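Local coordinates for protein DMATS type aromatic prenyltransferase (Streptomyces coelicolor, PDB 6ZS0) that probably transfers a dimethylallyl group to position 5 of the tryptophan indole ring, acting as an aromatic prenyltransferase of the ABBA-barrel type, at residues 179-184 and 258-263; 189-194 and 203-208. All blocks are in the same frame, centred on the assembly; numbering follows the deposited sequence.

Contact 1. Residues 179-184 and 258-263; sequences FDSLPQ and HSFTDP
L182 and H258 meet through a single methyl: CD2 of L182 rests 3.6 Å from CB of H258 and, a little farther on, against the root of the imidazole. With the leucine's CG anti to the carbonyl carbon (chi1 -65°) and chi2 at 165°, it is CD2 that lies between the histidine and F260. At F260 that same methyl arrives at the rim near the ring plane, with L182 CD2 4.0 Å from F260 CZ. S181 meets this rim too, its OG 3.6 Å from F260 CZ; the hydroxyl is hydrogen-bonded to the carbonyl of A178, and more weakly to that of E266, and it meets the phenyl edge by packing. The contact illustrates how an ABBA barrel dresses the outer surface of its sheet: H258 and F260 alternate with S259 on strand 254-260 and both point to the connecting loop that follows helix 162-175, with F260 also touching L170 of that helix. P183 supplies an off-centre CH-pi contact, its CD 4.1 Å from the centroid of the H258 ring and 30° off the ring normal. The imidazole's rotation is further fixed at its far end, where NE2 is hydrogen-bonded to OG of S256, while F271 meets the ring obliquely. Were H258 replaced by an alanine, P183 would probably lose its ring partner and S256 this hydrogen bond, opening a gap beside the loop. Within the loop itself, L182 N donates to F179 O at 3.2 Å, the 3-10 bond that brings the chain round to the leucine.

Contact 2. Residues 189-194 and 203-208; sequences PFLALD and AKVYLR
F190 turns its ring edge to the face of Y206 in a T-shaped stack, with the ring centroids 5.5 Å apart and the planes at 81°. Below the rings the fit is closer, F190 CB standing 3.7 Å from Y206 CD1. Both phenyl and phenol leave the backbone with CG beside the backbone N (chi1 -53° for F190), which brings the edge of the one over the other; A192 CB fills in near the phenol. P189, buried, wedges its ring against the 206-208 backbone, CD 3.2 Å from Y206 O. Regular pairing follows at A192 and K204, a hydrogen-bonded pair: A192 N reaches K204 O at 2.8 Å, nearly straight, and the reverse bond returns to A192 O. Here two antiparallel strands form a beta hairpin in the barrel wall: A192, K204 and Y206 lie on one face, whereas L191, L193, A203 and V205 face helix 162-175. That helix-side surface is looser between the strands: L191 CD1 and V205 CG2 stand 4.5 Å apart, and A169 and V166 pack against them. F190 O accepts Y206 N at 3.0 Å, but F190 N makes no return bond to Y206 O; a water bridges the two carbonyls, giving F190 O a second donor. At the D194 end, where D194 and K204 are partly exposed, D194 OD2 has a long, weak ion pair with K149, while K204, in one of two conformers, turns its amine to S259.

Overall arrangement
From the N terminus, the chain passes along helix 162-175 into the loop 179-184, the first half of contact 1, and then enters the hairpin. Contact 2 closes early: 189-194 and 203-208 are separated by only eight residues. Contact 1 closes later, when 258-263 returns after 73 intervening residues, so contact 2 is nested inside its loop. The two meet in the sheet, where strand 202-209 is the shared neighbour: H258 N and F260 N probably donate to the carbonyls of V205 and A203, and L182 packs on V205. Together they tie a helix-to-strand loop to three successive barrel strands.

Contact 1. Residues 179-184 and 258-263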
ATOM      1  N   PHE A 179      -4.883  15.977  14.833  1.00 27.61           N
ATOM      2  CA  PHE A 179      -5.334  16.437  13.497  1.00 27.97           C
ATOM      3  C   PHE A 179      -4.650  17.754  13.126  1.00 28.34           C
ATOM      4  O   PHE A 179      -4.273  17.938  11.952  1.00 26.76           O
ATOM      5  CB  PHE A 179      -6.843  16.642  13.444  1.00 28.61           C
ATOM      6  CG  PHE A 179      -7.287  17.094  12.085  1.00 28.27           C
ATOM      7  CD1 PHE A 179      -7.427  16.177  11.056  1.00 28.24           C
ATOM      8  CD2 PHE A 179      -7.478  18.442  11.815  1.00 29.05           C
ATOM      9  CE1 PHE A 179      -7.813  16.598   9.794  1.00 27.88           C
ATOM     10  CE2 PHE A 179      -7.848  18.863  10.549  1.00 29.41           C
ATOM     11  CZ  PHE A 179      -8.005  17.940   9.539  1.00 28.67           C
ATOM     12  N   ASP A 180      -4.514  18.658  14.096  1.00 29.98           N
ATOM     13  CA  ASP A 180      -3.985  20.034  13.870  1.00 30.70           C
ATOM     14  C   ASP A 180      -2.469  20.045  13.629  1.00 29.32           C
ATOM     15  O   ASP A 180      -1.990  21.082  13.166  1.00 29.95           O
ATOM     16  CB  ASP A 180      -4.418  20.955  15.011  1.00 32.70           C
ATOM     17  CG  ASP A 180      -5.920  21.138  15.011  1.00 34.31           C
ATOM     18  OD1 ASP A 180      -6.469  21.382  13.925  1.00 35.87           O
ATOM     19  OD2 ASP A 180      -6.531  21.015  16.085  1.00 37.11           O
ATOM     20  N   SER A 181      -1.754  18.942  13.860  1.00 28.04           N
ATOM     21  CA  SER A 181      -0.306  18.790  13.554  1.00 28.07           C
ATOM     22  C   SER A 181      -0.090  18.425  12.076  1.00 27.55           C
ATOM     23  O   SER A 181       1.061  18.484  11.622  1.00 28.13           O
ATOM     24  CB  SER A 181       0.336  17.761  14.436  1.00 28.82           C
ATOM     25  OG  SER A 181      -0.073  16.454  14.049  1.00 28.80           O
ATOM     26  N   LEU A 182      -1.141  18.035  11.358  1.00 26.59           N
ATOM     27  CA  LEU A 182      -1.002  17.561   9.954  1.00 25.87           C
ATOM     28  C   LEU A 182      -0.811  18.762   9.027  1.00 25.78           C
ATOM     29  O   LEU A 182      -1.457  19.803   9.208  1.00 25.06           O
ATOM     30  CB  LEU A 182      -2.224  16.749   9.537  1.00 25.42           C
ATOM     31  CG  LEU A 182      -2.459  15.440  10.279  1.00 25.14           C
ATOM     32  CD1 LEU A 182      -3.868  14.943  10.013  1.00 25.14           C
ATOM     33  CD2 LEU A 182      -1.439  14.395   9.893  1.00 25.23           C
ATOM     34  N   PRO A 183       0.057  18.639   7.996  1.00 24.61           N
ATOM     35  CA  PRO A 183       0.195  19.682   6.987  1.00 24.44           C
ATOM     36  C   PRO A 183      -1.064  19.790   6.117  1.00 24.27           C
ATOM     37  O   PRO A 183      -1.901  18.900   6.157  1.00 23.30           O
ATOM     38  CB  PRO A 183       1.404  19.222   6.168  1.00 24.64           C
ATOM     39  CG  PRO A 183       1.347  17.715   6.278  1.00 24.33           C
ATOM     40  CD  PRO A 183       0.911  17.473   7.714  1.00 24.68           C
ATOM     41  N   GLN A 184      -1.175  20.887   5.377  1.00 24.59           N
ATOM     42  CA  GLN A 184      -2.216  21.137   4.352  1.00 25.63           C
ATOM     43  C   GLN A 184      -2.155  19.994   3.322  1.00 24.39           C
ATOM     44  O   GLN A 184      -1.039  19.577   2.932  1.00 23.63           O
ATOM     45  CB  GLN A 184      -1.988  22.527   3.722  1.00 27.90           C
ATOM     46  CG  GLN A 184      -3.096  23.039   2.778  1.00 29.93           C
ATOM     47  CD  GLN A 184      -2.974  24.512   2.385  1.00 31.43           C
ATOM     48  OE1 GLN A 184      -1.927  25.155   2.553  1.00 34.27           O
ATOM     49  NE2 GLN A 184      -4.045  25.067   1.839  1.00 30.31           N
ATOM     50  N   HIS A 258       1.335  10.021   7.896  1.00 21.25           N
ATOM     51  CA  HIS A 258       1.807  10.587   9.189  1.00 21.98           C
ATOM     52  C   HIS A 258       1.419   9.610  10.274  1.00 22.65           C
ATOM     53  O   HIS A 258       0.189   9.369  10.423  1.00 22.07           O
ATOM     54  CB  HIS A 258       1.208  11.987   9.365  1.00 22.07           C
ATOM     55  CG  HIS A 258       1.456  12.824   8.157  1.00 22.17           C
ATOM     56  ND1 HIS A 258       2.499  13.715   8.092  1.00 22.12           N
ATOM     57  CD2 HIS A 258       0.853  12.845   6.947  1.00 22.00           C
ATOM     58  CE1 HIS A 258       2.524  14.264   6.899  1.00 22.14           C
ATOM     59  NE2 HIS A 258       1.513  13.741   6.163  1.00 22.21           N
ATOM     60  N   SER A 259       2.420   9.090  10.970  1.00 24.44           N
ATOM     61  CA  SER A 259       2.310   7.962  11.917  1.00 26.10           C
ATOM     62  C   SER A 259       2.287   8.540  13.326  1.00 27.34           C
ATOM     63  O   SER A 259       3.260   9.231  13.683  1.00 26.30           O
ATOM     64  CB  SER A 259       3.451   6.976  11.739  1.00 27.63           C
ATOM     65  OG  SER A 259       3.276   6.230  10.529  1.00 30.95           O
ATOM     66  N   PHE A 260       1.197   8.268  14.061  1.00 28.47           N
ATOM     67  CA  PHE A 260       1.029   8.561  15.510  1.00 30.15           C
ATOM     68  C   PHE A 260       1.118   7.247  16.305  1.00 31.96           C
ATOM     69  O   PHE A 260       0.205   6.398  16.172  1.00 31.02           O
ATOM     70  CB  PHE A 260      -0.302   9.279  15.716  1.00 29.75           C
ATOM     71  CG  PHE A 260      -0.437  10.569  14.957  1.00 29.34           C
ATOM     72  CD1 PHE A 260      -0.024  11.770  15.521  1.00 28.95           C
ATOM     73  CD2 PHE A 260      -0.973  10.589  13.675  1.00 28.48           C
ATOM     74  CE1 PHE A 260      -0.152  12.963  14.825  1.00 29.10           C
ATOM     75  CE2 PHE A 260      -1.098  11.785  12.979  1.00 28.26           C
ATOM     76  CZ  PHE A 260      -0.685  12.971  13.554  1.00 28.64           C
ATOM     77  N   THR A 261       2.176   7.085  17.106  1.00 34.80           N
ATOM     78  CA  THR A 261       2.492   5.816  17.817  1.00 38.33           C
ATOM     79  C   THR A 261       2.678   6.041  19.321  1.00 41.69           C
ATOM     80  O   THR A 261       2.288   5.139  20.088  1.00 43.39           O
ATOM     81  CB  THR A 261       3.725   5.158  17.201  1.00 38.88           C
ATOM     82  OG1 THR A 261       4.817   6.060  17.386  1.00 40.02           O
ATOM     83  CG2 THR A 261       3.517   4.842  15.734  1.00 39.67           C
ATOM     84  N   ASP A 262       3.244   7.174  19.731  1.00 43.91           N
ATOM     85  CA  ASP A 262       3.441   7.519  21.167  1.00 46.27           C
ATOM     86  C   ASP A 262       2.071   7.745  21.813  1.00 46.74           C
ATOM     87  O   ASP A 262       1.264   8.521  21.303  1.00 45.31           O
ATOM     88  CB  ASP A 262       4.333   8.753  21.324  1.00 49.26           C
ATOM     89  CG  ASP A 262       5.510   8.821  20.360  1.00 50.80           C
ATOM     90  OD1 ASP A 262       5.534   9.768  19.519  1.00 51.29           O
ATOM     91  OD2 ASP A 262       6.397   7.947  20.458  1.00 53.47           O
ATOM     92  N   PRO A 263       1.732   7.071  22.937  1.00 47.64           N
ATOM     93  CA  PRO A 263       0.453   7.317  23.605  1.00 47.44           C
ATOM     94  C   PRO A 263       0.250   8.806  23.944  1.00 46.00           C
ATOM     95  O   PRO A 263       1.174   9.438  24.418  1.00 45.81           O
ATOM     96  CB  PRO A 263       0.483   6.451  24.887  1.00 48.65           C
ATOM     97  CG  PRO A 263       1.897   5.882  24.970  1.00 49.23           C
ATOM     98  CD  PRO A 263       2.515   6.012  23.590  1.00 48.92           C
TER

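Contact 2. Residues 189-194 and 203-208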
ATOM      1  N   PRO A 189      -7.106  10.336   1.903  1.00 15.79           N
ATOM      2  CA  PRO A 189      -7.545   9.117   1.208  1.00 15.54           C
ATOM      3  C   PRO A 189      -7.652   7.885   2.115  1.00 14.84           C
ATOM      4  O   PRO A 189      -8.453   7.032   1.803  1.00 15.12           O
ATOM      5  CB  PRO A 189      -6.540   8.900   0.081  1.00 15.84           C
ATOM      6  CG  PRO A 189      -5.325   9.712   0.475  1.00 15.89           C
ATOM      7  CD  PRO A 189      -5.811  10.837   1.388  1.00 15.59           C
ATOM      8  N   PHE A 190      -6.892   7.806   3.198  1.00 14.35           N
ATOM      9  CA  PHE A 190      -6.892   6.620   4.083  1.00 14.38           C
ATOM     10  C   PHE A 190      -6.623   7.028   5.508  1.00 14.88           C
ATOM     11  O   PHE A 190      -5.834   7.978   5.733  1.00 15.26           O
ATOM     12  CB  PHE A 190      -5.788   5.626   3.715  1.00 14.15           C
ATOM     13  CG  PHE A 190      -5.782   5.210   2.271  1.00 14.20           C
ATOM     14  CD1 PHE A 190      -6.673   4.268   1.807  1.00 14.41           C
ATOM     15  CD2 PHE A 190      -4.844   5.713   1.382  1.00 14.80           C
ATOM     16  CE1 PHE A 190      -6.674   3.884   0.480  1.00 14.66           C
ATOM     17  CE2 PHE A 190      -4.849   5.337   0.047  1.00 15.05           C
ATOM     18  CZ  PHE A 190      -5.772   4.423  -0.405  1.00 15.04           C
ATOM     19  N   LEU A 191      -7.249   6.323   6.448  1.00 15.55           N
ATOM     20  CA  LEU A 191      -6.712   6.190   7.801  1.00 16.12           C
ATOM     21  C   LEU A 191      -6.421   4.718   8.039  1.00 16.19           C
ATOM     22  O   LEU A 191      -7.293   3.860   7.702  1.00 15.87           O
ATOM     23  CB  LEU A 191      -7.715   6.729   8.807  1.00 17.18           C
ATOM     24  CG  LEU A 191      -7.219   6.777  10.245  1.00 18.57           C
ATOM     25  CD1 LEU A 191      -7.743   8.035  10.915  1.00 19.85           C
ATOM     26  CD2 LEU A 191      -7.636   5.540  11.008  1.00 18.77           C
ATOM     27  N   ALA A 192      -5.247   4.418   8.562  1.00 16.61           N
ATOM     28  CA  ALA A 192      -4.828   3.025   8.761  1.00 16.56           C
ATOM     29  C   ALA A 192      -4.437   2.776  10.228  1.00 17.78           C
ATOM     30  O   ALA A 192      -3.995   3.698  10.920  1.00 18.07           O
ATOM     31  CB  ALA A 192      -3.721   2.680   7.830  1.00 16.17           C
ATOM     32  N   LEU A 193      -4.659   1.558  10.665  1.00 18.64           N
ATOM     33  CA  LEU A 193      -4.251   1.076  12.012  1.00 20.64           C
ATOM     34  C   LEU A 193      -3.328  -0.114  11.845  1.00 21.24           C
ATOM     35  O   LEU A 193      -3.702  -1.040  11.180  1.00 19.70           O
ATOM     36  CB  LEU A 193      -5.487   0.659  12.817  1.00 22.41           C
ATOM     37  CG  LEU A 193      -6.379   1.780  13.309  1.00 24.79           C
ATOM     38  CD1 LEU A 193      -7.560   1.198  14.096  1.00 25.92           C
ATOM     39  CD2 LEU A 193      -5.583   2.745  14.182  1.00 25.81           C
ATOM     40  N   ASP A 194      -2.178  -0.089  12.503  1.00 23.66           N
ATOM     41  CA  ASP A 194      -1.273  -1.250  12.622  1.00 27.15           C
ATOM     42  C   ASP A 194      -1.747  -2.090  13.814  1.00 27.52           C
ATOM     43  O   ASP A 194      -1.684  -1.563  14.905  1.00 29.73           O
ATOM     44  CB  ASP A 194       0.163  -0.778  12.831  1.00 30.37           C
ATOM     45  CG  ASP A 194       1.059  -1.056  11.660  1.00 34.19           C
ATOM     46  OD1 ASP A 194       1.294  -2.251  11.382  1.00 38.99           O
ATOM     47  OD2 ASP A 194       1.498  -0.089  11.034  1.00 40.28           O
ATOM     48  N   ALA A 203      -1.592   4.653  14.691  1.00 26.37           N
ATOM     49  CA  ALA A 203      -2.556   5.316  13.773  1.00 24.92           C
ATOM     50  C   ALA A 203      -1.791   6.034  12.674  1.00 23.80           C
ATOM     51  O   ALA A 203      -0.852   6.783  12.978  1.00 23.35           O
ATOM     52  CB  ALA A 203      -3.435   6.280  14.508  1.00 26.00           C
ATOM     53  N   LYS A 204      -2.207   5.815  11.430  0.61 22.06           N
ATOM     54  CA  LYS A 204      -1.550   6.381  10.235  0.61 21.73           C
ATOM     55  C   LYS A 204      -2.584   7.207   9.476  0.61 20.74           C
ATOM     56  O   LYS A 204      -3.660   6.663   9.175  0.61 20.48           O
ATOM     57  CB  LYS A 204      -0.982   5.250   9.378  0.61 22.43           C
ATOM     58  CG  LYS A 204       0.083   4.401  10.064  0.61 23.82           C
ATOM     59  CD  LYS A 204       0.479   3.162   9.265  0.61 24.07           C
ATOM     60  CE  LYS A 204       1.950   2.814   9.420  0.61 25.31           C
ATOM     61  NZ  LYS A 204       2.817   3.701   8.609  0.61 25.78           N
ATOM     62  N   VAL A 205      -2.292   8.482   9.228  1.00 19.74           N
ATOM     63  CA  VAL A 205      -3.184   9.372   8.448  1.00 19.13           C
ATOM     64  C   VAL A 205      -2.511   9.638   7.113  1.00 17.53           C
ATOM     65  O   VAL A 205      -1.350  10.033   7.101  1.00 16.90           O
ATOM     66  CB  VAL A 205      -3.509  10.693   9.168  1.00 20.04           C
ATOM     67  CG1 VAL A 205      -4.524  11.518   8.389  1.00 20.70           C
ATOM     68  CG2 VAL A 205      -4.017  10.449  10.584  1.00 20.96           C
ATOM     69  N   TYR A 206      -3.220   9.390   6.026  1.00 16.67           N
ATOM     70  CA  TYR A 206      -2.727   9.649   4.659  1.00 16.59           C
ATOM     71  C   TYR A 206      -3.335  10.946   4.147  1.00 17.03           C
ATOM     72  O   TYR A 206      -4.547  11.182   4.353  1.00 17.53           O
ATOM     73  CB  TYR A 206      -3.052   8.492   3.724  1.00 16.34           C
ATOM     74  CG  TYR A 206      -2.254   7.253   3.968  1.00 16.30           C
ATOM     75  CD1 TYR A 206      -2.471   6.474   5.082  1.00 17.02           C
ATOM     76  CD2 TYR A 206      -1.269   6.863   3.071  1.00 16.57           C
ATOM     77  CE1 TYR A 206      -1.726   5.329   5.308  1.00 17.78           C
ATOM     78  CE2 TYR A 206      -0.553   5.695   3.260  1.00 17.18           C
ATOM     79  CZ  TYR A 206      -0.779   4.933   4.387  1.00 17.94           C
ATOM     80  OH  TYR A 206      -0.055   3.796   4.637  1.00 21.44           O
ATOM     81  N   LEU A 207      -2.512  11.763   3.489  1.00 16.82           N
ATOM     82  CA  LEU A 207      -2.938  13.000   2.820  1.00 17.96           C
ATOM     83  C   LEU A 207      -2.678  12.859   1.332  1.00 17.36           C
ATOM     84  O   LEU A 207      -1.619  12.324   0.970  1.00 16.45           O
ATOM     85  CB  LEU A 207      -2.140  14.194   3.367  1.00 19.09           C
ATOM     86  CG  LEU A 207      -2.653  14.835   4.658  1.00 21.39           C
ATOM     87  CD1 LEU A 207      -2.790  13.848   5.765  1.00 22.02           C
ATOM     88  CD2 LEU A 207      -1.712  15.952   5.093  1.00 22.47           C
ATOM     89  N   ARG A 208      -3.583  13.387   0.527  1.00 17.70           N
ATOM     90  CA  ARG A 208      -3.408  13.558  -0.935  0.55 17.80           C
ATOM     91  C   ARG A 208      -2.721  14.907  -1.181  1.00 17.53           C
ATOM     92  O   ARG A 208      -3.093  15.885  -0.491  1.00 18.20           O
ATOM     93  CB  ARG A 208      -4.780  13.528  -1.606  0.55 19.39           C
ATOM     94  CG  ARG A 208      -4.757  13.225  -3.098  0.55 20.48           C
ATOM     95  CD  ARG A 208      -6.168  13.125  -3.678  0.55 22.26           C
ATOM     96  NE  ARG A 208      -7.186  12.944  -2.643  0.55 23.99           N
ATOM     97  CZ  ARG A 208      -7.818  11.804  -2.335  0.55 24.88           C
ATOM     98  NH1 ARG A 208      -8.679  11.805  -1.335  0.55 25.25           N
ATOM     99  NH2 ARG A 208      -7.600  10.678  -3.009  0.55 25.44           N
TER
HETATM  100  O   HOH W   1      -6.341  10.583   6.168  1.00 39.18           O